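Local coordinates for protein PlyP35 (Listeria phage P35, PDB 6S3Y) that probably binds the Listeria cell wall through two SH3-like repeats that form the C-terminal targeting domain of a phage endolysin, at residues A[80-92]-A[96-108]. Numbering follows the deposited sequence.
Sequences ATINAHAFCWDNK and GGDFINLKRGFKG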
ATOM      1  N   ALA A  80      14.163  -8.870  -4.327  1.00 16.13           N
ATOM      2  CA  ALA A  80      13.061  -9.007  -3.355  1.00 17.24           C
ATOM      3  C   ALA A  80      11.822  -9.572  -4.031  1.00 17.73           C
ATOM      4  O   ALA A  80      11.658  -9.383  -5.263  1.00 18.31           O
ATOM      5  CB  ALA A  80      12.739  -7.674  -2.699  1.00 16.66           C
ATOM      6  N   THR A  81      10.972 -10.198  -3.227  1.00 17.11           N
ATOM      7  CA  THR A  81       9.638 -10.689  -3.617  1.00 18.46           C
ATOM      8  C   THR A  81       8.581  -9.811  -2.951  1.00 16.71           C
ATOM      9  O   THR A  81       8.711  -9.546  -1.766  1.00 17.59           O
ATOM     10  CB  THR A  81       9.497 -12.170  -3.216  1.00 18.40           C
ATOM     11  OG1 THR A  81      10.530 -12.854  -3.923  1.00 19.31           O
ATOM     12  CG2 THR A  81       8.127 -12.736  -3.556  1.00 20.67           C
ATOM     13  N   ILE A  82       7.595  -9.355  -3.696  1.00 16.69           N
ATOM     14  CA  ILE A  82       6.510  -8.501  -3.143  1.00 16.26           C
ATOM     15  C   ILE A  82       5.619  -9.327  -2.217  1.00 18.26           C
ATOM     16  O   ILE A  82       5.151 -10.433  -2.604  1.00 19.14           O
ATOM     17  CB  ILE A  82       5.731  -7.805  -4.267  1.00 16.36           C
ATOM     18  CG1 ILE A  82       6.667  -6.947  -5.110  1.00 16.47           C
ATOM     19  CG2 ILE A  82       4.571  -6.998  -3.712  1.00 16.03           C
ATOM     20  CD1 ILE A  82       7.612  -6.062  -4.271  1.00 17.28           C
ATOM     21  N   ASN A  83       5.397  -8.788  -1.026  1.00 18.75           N
ATOM     22  CA  ASN A  83       4.422  -9.260  -0.006  1.00 18.59           C
ATOM     23  C   ASN A  83       3.254  -8.273   0.024  1.00 19.38           C
ATOM     24  O   ASN A  83       3.399  -7.182   0.609  1.00 19.42           O
ATOM     25  CB  ASN A  83       5.127  -9.418   1.342  1.00 20.23           C
ATOM     26  CG  ASN A  83       4.183  -9.820   2.445  1.00 22.42           C
ATOM     27  OD1 ASN A  83       3.597 -10.883   2.386  1.00 23.69           O
ATOM     28  ND2 ASN A  83       4.004  -8.973   3.440  1.00 20.37           N
ATOM     29  N   ALA A  84       2.168  -8.609  -0.634  1.00 18.35           N
ATOM     30  CA  ALA A  84       0.969  -7.760  -0.759  1.00 18.73           C
ATOM     31  C   ALA A  84       0.271  -7.617   0.604  1.00 19.27           C
ATOM     32  O   ALA A  84       0.016  -8.618   1.236  1.00 19.51           O
ATOM     33  CB  ALA A  84       0.051  -8.295  -1.829  1.00 20.18           C
ATOM     34  N   HIS A  85      -0.057  -6.387   0.971  1.00 17.17           N
ATOM     35  CA  HIS A  85      -0.940  -6.038   2.127  1.00 17.85           C
ATOM     36  C   HIS A  85      -1.247  -4.552   2.034  1.00 17.21           C
ATOM     37  O   HIS A  85      -0.581  -3.843   1.244  1.00 17.07           O
ATOM     38  CB  HIS A  85      -0.320  -6.416   3.481  1.00 19.01           C
ATOM     39  CG  HIS A  85       0.682  -5.445   4.014  1.00 20.06           C
ATOM     40  ND1 HIS A  85       2.043  -5.708   3.986  1.00 22.20           N
ATOM     41  CD2 HIS A  85       0.550  -4.209   4.575  1.00 20.36           C
ATOM     42  CE1 HIS A  85       2.699  -4.707   4.543  1.00 21.48           C
ATOM     43  NE2 HIS A  85       1.810  -3.778   4.894  1.00 22.55           N
ATOM     44  N   ALA A  86      -2.238  -4.099   2.773  1.00 15.87           N
ATOM     45  CA  ALA A  86      -2.606  -2.672   2.820  1.00 14.35           C
ATOM     46  C   ALA A  86      -2.511  -2.195   4.267  1.00 14.54           C
ATOM     47  O   ALA A  86      -2.013  -2.957   5.151  1.00 15.82           O
ATOM     48  CB  ALA A  86      -3.973  -2.499   2.217  1.00 14.12           C
ATOM     49  N   PHE A  87      -2.990  -0.992   4.534  1.00 15.25           N
ATOM     50  CA  PHE A  87      -2.996  -0.374   5.871  1.00 15.90           C
ATOM     51  C   PHE A  87      -4.309   0.379   6.032  1.00 15.55           C
ATOM     52  O   PHE A  87      -4.863   0.836   5.003  1.00 14.65           O
ATOM     53  CB  PHE A  87      -1.855   0.619   6.038  1.00 16.84           C
ATOM     54  CG  PHE A  87      -0.495   0.039   6.327  1.00 16.28           C
ATOM     55  CD1 PHE A  87      -0.295  -0.800   7.405  1.00 16.33           C
ATOM     56  CD2 PHE A  87       0.596   0.394   5.547  1.00 16.98           C
ATOM     57  CE1 PHE A  87       0.965  -1.284   7.698  1.00 16.20           C
ATOM     58  CE2 PHE A  87       1.862  -0.089   5.850  1.00 17.13           C
ATOM     59  CZ  PHE A  87       2.050  -0.937   6.915  1.00 17.47           C
ATOM     60  N   CYS A  88      -4.756   0.557   7.283  1.00 14.51           N
ATOM     61  CA  CYS A  88      -5.660   1.682   7.640  1.00 14.83           C
ATOM     62  C   CYS A  88      -5.049   2.426   8.822  1.00 15.32           C
ATOM     63  O   CYS A  88      -4.256   1.817   9.619  1.00 14.05           O
ATOM     64  CB  CYS A  88      -7.082   1.214   7.912  1.00 16.21           C
ATOM     65  SG  CYS A  88      -7.181  -0.063   9.188  1.00 17.27           S
ATOM     66  N   TRP A  89      -5.371   3.714   8.931  1.00 14.15           N
ATOM     67  CA  TRP A  89      -4.733   4.614   9.917  1.00 15.03           C
ATOM     68  C   TRP A  89      -5.807   5.293  10.771  1.00 15.05           C
ATOM     69  O   TRP A  89      -6.882   5.603  10.232  1.00 15.15           O
ATOM     70  CB  TRP A  89      -3.913   5.668   9.175  1.00 15.53           C
ATOM     71  CG  TRP A  89      -2.668   5.165   8.491  1.00 16.39           C
ATOM     72  CD1 TRP A  89      -1.401   5.195   8.970  1.00 17.23           C
ATOM     73  CD2 TRP A  89      -2.575   4.672   7.138  1.00 15.50           C
ATOM     74  NE1 TRP A  89      -0.527   4.743   8.028  1.00 17.53           N
ATOM     75  CE2 TRP A  89      -1.215   4.415   6.893  1.00 16.61           C
ATOM     76  CE3 TRP A  89      -3.501   4.428   6.112  1.00 15.24           C
ATOM     77  CZ2 TRP A  89      -0.749   3.917   5.676  1.00 16.84           C
ATOM     78  CZ3 TRP A  89      -3.044   3.942   4.905  1.00 17.74           C
ATOM     79  CH2 TRP A  89      -1.692   3.695   4.689  1.00 15.48           C
ATOM     80  N   ASP A  90      -5.466   5.626  12.010  1.00 15.50           N
ATOM     81  CA  ASP A  90      -6.445   6.295  12.908  1.00 19.12           C
ATOM     82  C   ASP A  90      -6.475   7.785  12.618  1.00 20.84           C
ATOM     83  O   ASP A  90      -7.214   8.472  13.287  1.00 19.52           O
ATOM     84  CB  ASP A  90      -6.166   6.001  14.362  1.00 20.24           C
ATOM     85  CG  ASP A  90      -4.981   6.696  14.974  1.00 22.77           C
ATOM     86  OD1 ASP A  90      -4.098   7.165  14.229  1.00 25.38           O
ATOM     87  OD2 ASP A  90      -4.945   6.699  16.204  1.00 23.05           O
ATOM     88  N   ASN A  91      -5.752   8.265  11.610  1.00 21.38           N
ATOM     89  CA  ASN A  91      -5.950   9.664  11.144  1.00 25.49           C
ATOM     90  C   ASN A  91      -5.592   9.801   9.666  1.00 21.79           C
ATOM     91  O   ASN A  91      -4.939   8.906   9.120  1.00 23.60           O
ATOM     92  CB  ASN A  91      -5.208  10.635  12.064  1.00 33.49           C
ATOM     93  CG  ASN A  91      -3.741  10.719  11.760  1.00 37.30           C
ATOM     94  OD1 ASN A  91      -3.366  11.141  10.680  1.00 49.58           O
ATOM     95  ND2 ASN A  91      -2.923  10.328  12.707  1.00 49.03           N
ATOM     96  N   LYS A  92      -5.978  10.914   9.048  1.00 21.82           N
ATOM     97  CA  LYS A  92      -5.991  11.081   7.576  1.00 22.05           C
ATOM     98  C   LYS A  92      -4.616  11.523   7.040  1.00 21.88           C
ATOM     99  O   LYS A  92      -4.544  11.810   5.849  1.00 23.96           O
ATOM    100  CB  LYS A  92      -7.129  12.029   7.232  1.00 22.00           C
ATOM    101  CG  LYS A  92      -8.481  11.542   7.696  1.00 23.28           C
ATOM    102  CD  LYS A  92      -9.622  12.388   7.239  1.00 25.17           C
ATOM    103  CE  LYS A  92     -10.953  11.901   7.766  1.00 24.52           C
ATOM    104  NZ  LYS A  92     -12.053  12.731   7.233  1.00 25.87           N
ATOM    105  N   GLY A  96       2.242   6.793  10.360  1.00 23.77           N
ATOM    106  CA  GLY A  96       2.442   6.477  11.786  1.00 28.51           C
ATOM    107  C   GLY A  96       1.140   6.598  12.578  1.00 28.29           C
ATOM    108  O   GLY A  96       0.041   6.304  12.011  1.00 25.32           O
ATOM    109  N   GLY A  97       1.240   7.009  13.837  1.00 29.32           N
ATOM    110  CA  GLY A  97       0.106   6.955  14.777  1.00 29.54           C
ATOM    111  C   GLY A  97      -0.308   5.510  14.974  1.00 26.40           C
ATOM    112  O   GLY A  97       0.569   4.618  14.976  1.00 27.03           O
ATOM    113  N   ASP A  98      -1.597   5.254  15.112  1.00 29.47           N
ATOM    114  CA  ASP A  98      -2.136   3.885  15.248  1.00 25.98           C
ATOM    115  C   ASP A  98      -2.544   3.439  13.831  1.00 24.08           C
ATOM    116  O   ASP A  98      -3.393   4.093  13.196  1.00 24.26           O
ATOM    117  CB  ASP A  98      -3.255   3.899  16.284  1.00 28.28           C
ATOM    118  CG  ASP A  98      -3.610   2.537  16.851  1.00 32.51           C
ATOM    119  OD1 ASP A  98      -2.931   1.564  16.511  1.00 34.84           O
ATOM    120  OD2 ASP A  98      -4.590   2.465  17.599  1.00 37.10           O
ATOM    121  N   PHE A  99      -1.891   2.395  13.316  1.00 22.03           N
ATOM    122  CA  PHE A  99      -2.213   1.850  11.983  1.00 22.03           C
ATOM    123  C   PHE A  99      -2.289   0.333  12.104  1.00 20.98           C
ATOM    124  O   PHE A  99      -1.620  -0.237  12.974  1.00 21.47           O
ATOM    125  CB  PHE A  99      -1.214   2.357  10.941  1.00 24.24           C
ATOM    126  CG  PHE A  99       0.215   1.923  11.150  1.00 26.53           C
ATOM    127  CD1 PHE A  99       0.657   0.685  10.687  1.00 27.69           C
ATOM    128  CD2 PHE A  99       1.123   2.724  11.818  1.00 28.62           C
ATOM    129  CE1 PHE A  99       1.989   0.311  10.840  1.00 29.52           C
ATOM    130  CE2 PHE A  99       2.437   2.328  12.013  1.00 30.57           C
ATOM    131  CZ  PHE A  99       2.878   1.132  11.496  1.00 29.49           C
ATOM    132  N   ILE A 100      -3.095  -0.267  11.238  1.00 17.70           N
ATOM    133  CA  ILE A 100      -3.342  -1.739  11.200  1.00 19.19           C
ATOM    134  C   ILE A 100      -2.926  -2.247   9.817  1.00 16.95           C
ATOM    135  O   ILE A 100      -3.365  -1.669   8.816  1.00 16.38           O
ATOM    136  CB  ILE A 100      -4.816  -2.038  11.515  1.00 19.01           C
ATOM    137  CG1 ILE A 100      -5.227  -1.464  12.890  1.00 20.31           C
ATOM    138  CG2 ILE A 100      -5.086  -3.523  11.407  1.00 21.23           C
ATOM    139  CD1 ILE A 100      -6.733  -1.494  13.139  1.00 19.98           C
ATOM    140  N   ASN A 101      -2.115  -3.302   9.808  1.00 16.39           N
ATOM    141  CA  ASN A 101      -1.753  -4.093   8.609  1.00 18.36           C
ATOM    142  C   ASN A 101      -3.001  -4.884   8.198  1.00 18.43           C
ATOM    143  O   ASN A 101      -3.423  -5.741   8.989  1.00 18.14           O
ATOM    144  CB  ASN A 101      -0.538  -4.981   8.898  1.00 17.69           C
ATOM    145  CG  ASN A 101      -0.104  -5.782   7.684  1.00 18.51           C
ATOM    146  OD1 ASN A 101      -0.947  -6.364   7.013  1.00 19.71           O
ATOM    147  ND2 ASN A 101       1.195  -5.827   7.387  1.00 19.46           N
ATOM    148  N   LEU A 102      -3.609  -4.570   7.051  1.00 17.97           N
ATOM    149  CA  LEU A 102      -4.741  -5.342   6.497  1.00 18.05           C
ATOM    150  C   LEU A 102      -4.206  -6.392   5.506  1.00 20.03           C
ATOM    151  O   LEU A 102      -3.578  -6.014   4.492  1.00 17.55           O
ATOM    152  CB  LEU A 102      -5.723  -4.385   5.836  1.00 19.18           C
ATOM    153  CG  LEU A 102      -6.314  -3.323   6.762  1.00 20.97           C
ATOM    154  CD1 LEU A 102      -7.227  -2.359   6.003  1.00 22.09           C
ATOM    155  CD2 LEU A 102      -7.103  -3.971   7.881  1.00 21.77           C
ATOM    156  N   LYS A 103      -4.476  -7.664   5.773  1.00 20.16           N
ATOM    157  CA  LYS A 103      -4.024  -8.810   4.937  1.00 22.94           C
ATOM    158  C   LYS A 103      -4.567  -8.645   3.527  1.00 17.78           C
ATOM    159  O   LYS A 103      -5.700  -8.117   3.360  1.00 14.77           O
ATOM    160  CB  LYS A 103      -4.453 -10.147   5.569  1.00 28.59           C
ATOM    161  CG  LYS A 103      -3.356 -11.159   5.745  1.00 41.47           C
ATOM    162  CD  LYS A 103      -3.855 -12.588   6.019  1.00 51.11           C
ATOM    163  CE  LYS A 103      -2.670 -13.486   6.287  1.00 54.98           C
ATOM    164  NZ  LYS A 103      -1.836 -13.718   5.078  1.00 57.16           N
ATOM    165  N   ARG A 104      -3.789  -9.048   2.518  1.00 18.47           N
ATOM    166  CA  ARG A 104      -4.323  -9.111   1.130  1.00 19.15           C
ATOM    167  C   ARG A 104      -5.646  -9.882   1.174  1.00 18.68           C
ATOM    168  O   ARG A 104      -5.688 -10.881   1.857  1.00 15.17           O
ATOM    169  CB  ARG A 104      -3.313  -9.753   0.176  1.00 20.66           C
ATOM    170  CG  ARG A 104      -2.895 -11.158   0.570  1.00 23.74           C
ATOM    171  CD  ARG A 104      -1.645 -11.508  -0.239  1.00 27.77           C
ATOM    172  NE  ARG A 104      -1.748 -12.874  -0.789  1.00 35.03           N
ATOM    173  CZ  ARG A 104      -1.176 -13.911  -0.273  1.00 38.38           C
ATOM    174  NH1 ARG A 104      -0.364 -13.782   0.774  1.00 49.52           N
ATOM    175  NH2 ARG A 104      -1.352 -15.082  -0.839  1.00 40.55           N
ATOM    176  N   GLY A 105      -6.667  -9.398   0.484  1.00 20.60           N
ATOM    177  CA  GLY A 105      -7.989 -10.049   0.421  1.00 21.86           C
ATOM    178  C   GLY A 105      -8.865  -9.771   1.633  1.00 22.65           C
ATOM    179  O   GLY A 105      -9.987 -10.274   1.649  1.00 20.23           O
ATOM    180  N   PHE A 106      -8.413  -8.975   2.604  1.00 22.28           N
ATOM    181  CA  PHE A 106      -9.256  -8.536   3.752  1.00 20.54           C
ATOM    182  C   PHE A 106     -10.605  -8.039   3.232  1.00 18.75           C
ATOM    183  O   PHE A 106     -10.613  -7.174   2.342  1.00 18.22           O
ATOM    184  CB  PHE A 106      -8.569  -7.437   4.571  1.00 20.77           C
ATOM    185  CG  PHE A 106      -9.338  -6.997   5.796  1.00 21.03           C
ATOM    186  CD1 PHE A 106      -9.190  -7.676   6.997  1.00 23.62           C
ATOM    187  CD2 PHE A 106     -10.215  -5.919   5.743  1.00 21.98           C
ATOM    188  CE1 PHE A 106      -9.909  -7.294   8.126  1.00 26.66           C
ATOM    189  CE2 PHE A 106     -10.914  -5.525   6.871  1.00 23.15           C
ATOM    190  CZ  PHE A 106     -10.769  -6.218   8.060  1.00 24.09           C
ATOM    191  N   LYS A 107     -11.694  -8.556   3.790  1.00 19.09           N
ATOM    192  CA  LYS A 107     -13.078  -8.166   3.412  1.00 22.35           C
ATOM    193  C   LYS A 107     -13.601  -7.166   4.445  1.00 21.73           C
ATOM    194  O   LYS A 107     -13.590  -7.485   5.632  1.00 21.96           O
ATOM    195  CB  LYS A 107     -13.984  -9.405   3.329  1.00 24.48           C
ATOM    196  CG  LYS A 107     -13.530 -10.506   2.361  1.00 27.99           C
ATOM    197  CD  LYS A 107     -13.335 -10.003   0.947  1.00 31.68           C
ATOM    198  CE  LYS A 107     -13.041 -11.085  -0.084  1.00 35.41           C
ATOM    199  NZ  LYS A 107     -11.657 -11.622   0.011  1.00 31.98           N
ATOM    200  N   GLY A 108     -13.991  -5.977   4.026  1.00 21.68           N
ATOM    201  CA  GLY A 108     -14.425  -4.933   4.965  1.00 24.18           C
ATOM    202  C   GLY A 108     -15.694  -4.260   4.521  1.00 22.30           C
ATOM    203  O   GLY A 108     -16.142  -4.526   3.381  1.00 19.59           O
TER
HETATM  204  O   HOH W   1      -1.333 -10.055   3.436  1.00 20.15           O
HETATM  205  O   HOH W   2      -2.468   7.173  12.100  1.00 19.32           O
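Strands 85-89 and 99-103 run antiparallel, their N-to-C directions 149° apart and their axes approaching to 4.5 Å, as the two arms of a β-hairpin in the second SH3-like repeat of this probable cell-wall-binding domain. A86 with L102 and C88 with I100 are the hydrogen-bonded pairs, and A86 N to L102 O (2.9 Å) is nearly straight. Beyond the strands, D90 N donates to D98 O over 2.8 Å.

F87, W89 and F99 gather on one face of the hairpin. The ring of F99 turns its edge, displaced from the centre, toward the face of F87, with F99 CD1 3.6 Å from F87 CE1. F99 CG sits between its own backbone N and carbonyl carbon (chi1 64°), which places the F99 side chain beside that of F87, pointing the same way, with the two ring planes nearly perpendicular. F99 CB meets W89 CD1 at 3.5 Å, and the indole turns an edge to G96 O. Y63 and F22 extend this aromatic cluster. Further along, the amide of N101 lies over one face of the H85 ring.

On the other face C88 SG touches I100 CB and, at 3.9 Å, L102 CD1; I10, L120 and F129 from other strands cover this apolar side. Where the hairpin turns, D90 and D98 cross at about a right angle with their carboxylate planes 81° apart. K127 forms salt bridges with both acids and R125 a further one with D98, which would offset the like charges. G96 and G97 carry the chain through the turn with positive phi, a backbone shape that favours glycine.

At the opposite end, a type II turn from K103 to F106 leads out of the hairpin, and water 1 links the two segments, donating to A84 O and accepting from R104 N at 2.8 Å.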